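Local coordinates for putative ABC transporter, periplasmic binding protein, amino acid (Neisseria gonorrhoeae, PDB 2YLN), which probably captures L-cystine in the periplasm as the solute receptor of an ABC transporter and hands it to the membrane complex for uptake, at residues 103-106 against 107-111. The protein carries 1 engineered substitution. Numbering follows the deposited sequence. Where two conformers were deposited one is given.
Sequences TQWD and SMMAG. With CYS (cysteine), chain B; CYS (cysteine), chain C.
The indole of W105 lies between bound ligand and helix 108-114, with M108 CB packed over one face, 3.9 Å from the centroid of the six-membered ring, a CH-pi contact. M108 CG continues this packing at W105 CZ3; a bend at chi2 (75°) brings M108 SD to T103 CB, and a second at chi3 (72°) turns CE to 3.5 Å from T103 O. Over the opposite face lies CB of the chain B cysteine half of the ligand, 3.7 Å from W105 CH2, while CB of the chain C half comes in obliquely, 3.5 Å from W105 CG. A Met-aromatic contact flanks the ring obliquely, M109 SD standing 4.0 Å from W105 CH2; R131 of helix 129-134 touches both side chains.

Backbone hydrogen bonds make the turn into the helix: S107 N donates to Q104 O, and M108 N to W105 O at 2.9 Å. Two waters extend the pattern, one bridging W105 O to M109 N and the other D106 O to A110 N. D106 points its carboxylate elsewhere, to T172 OG1 and L171 N.

Chemically, W105, backed by methionines, gives this part of the wall an apolar aromatic surface, consistent with holding cystine's CB and disulfide region, while R131, E64 and N209 hydrogen-bond its polar ends.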
# COMPACT_ATOMS: atom_id res chain seq x y z
N THR A 103 -10.96 -3.37 -4.19
CA THR A 103 -11.45 -1.98 -4.16
C THR A 103 -10.51 -1.06 -4.91
O THR A 103 -9.29 -1.13 -4.67
CB THR A 103 -11.66 -1.54 -2.73
OG1 THR A 103 -12.58 -2.43 -2.08
CG2 THR A 103 -12.18 -0.13 -2.60
N GLN A 104 -11.04 -0.15 -5.73
CA GLN A 104 -10.24 0.90 -6.35
C GLN A 104 -9.56 1.73 -5.28
O GLN A 104 -10.18 2.10 -4.26
CB GLN A 104 -11.13 1.82 -7.19
CG GLN A 104 -11.76 1.18 -8.39
CD GLN A 104 -10.80 0.54 -9.37
OE1 GLN A 104 -10.82 -0.71 -9.64
NE2 GLN A 104 -9.94 1.31 -9.90
N TRP A 105 -8.32 2.14 -5.53
CA TRP A 105 -7.60 2.90 -4.53
C TRP A 105 -8.36 4.12 -4.06
O TRP A 105 -8.47 4.40 -2.87
CB TRP A 105 -6.15 3.31 -4.96
CG TRP A 105 -5.63 4.13 -3.85
CD1 TRP A 105 -5.70 5.49 -3.71
CD2 TRP A 105 -5.35 3.68 -2.53
NE1 TRP A 105 -5.46 5.89 -2.44
CE2 TRP A 105 -5.30 4.77 -1.68
CE3 TRP A 105 -5.22 2.39 -1.95
CZ2 TRP A 105 -5.16 4.66 -0.34
CZ3 TRP A 105 -5.05 2.29 -0.60
CH2 TRP A 105 -5.07 3.39 0.18
N ASP A 106 -8.92 4.91 -5.00
CA ASP A 106 -9.55 6.14 -4.61
C ASP A 106 -10.83 5.97 -3.88
O ASP A 106 -11.39 6.96 -3.36
CB ASP A 106 -9.63 7.10 -5.81
CG ASP A 106 -8.26 7.72 -6.19
OD1 ASP A 106 -7.45 7.92 -5.32
OD2 ASP A 106 -8.05 8.01 -7.33
N SER A 107 -11.31 4.76 -3.70
CA SER A 107 -12.45 4.38 -2.89
C SER A 107 -12.04 3.74 -1.55
O SER A 107 -12.91 3.39 -0.75
CB SER A 107 -13.39 3.43 -3.62
OG SER A 107 -13.93 4.05 -4.78
N MET A 108 -10.74 3.49 -1.36
CA MET A 108 -10.31 2.61 -0.27
C MET A 108 -10.55 3.18 1.12
O MET A 108 -11.20 2.56 1.95
CB MET A 108 -8.84 2.25 -0.46
CG MET A 108 -8.39 1.14 0.47
SD MET A 108 -8.99 -0.52 -0.05
CE MET A 108 -7.94 -0.76 -1.50
N MET A 109 -9.99 4.36 1.39
CA MET A 109 -10.09 4.91 2.74
C MET A 109 -11.49 5.44 3.00
O MET A 109 -11.99 5.30 4.11
CB MET A 109 -8.99 5.96 3.00
CG MET A 109 -7.59 5.42 2.76
SD MET A 109 -7.20 3.79 3.50
CE MET A 109 -7.27 4.17 5.23
N ALA A 110 -12.17 5.93 1.96
CA ALA A 110 -13.57 6.25 2.08
C ALA A 110 -14.38 5.01 2.45
O ALA A 110 -15.32 5.05 3.25
CB ALA A 110 -14.09 6.91 0.80
N GLY A 111 -14.06 3.90 1.82
CA GLY A 111 -14.70 2.65 2.10
C GLY A 111 -14.52 2.19 3.52
O GLY A 111 -15.46 1.71 4.17
N CYS B . 0.73 3.96 0.01
CA CYS B . -0.59 4.39 -0.50
C CYS B . -1.28 5.31 0.51
O CYS B . -1.02 5.12 1.72
CB CYS B . -1.49 3.19 -0.77
SG CYS B . -0.86 2.07 -2.02
OXT CYS B . -2.10 6.15 0.07
N CYS C . -1.55 1.23 -5.93
CA CYS C . -2.13 2.60 -5.98
C CYS C . -1.15 3.50 -6.75
O CYS C . -0.11 2.96 -7.21
CB CYS C . -2.34 3.13 -4.59
SG CYS C . -0.73 3.34 -3.70
OXT CYS C . -1.48 4.66 -6.85
O HOH W 1 -8.47 6.01 -0.53
O HOH W 2 -10.96 7.09 -0.54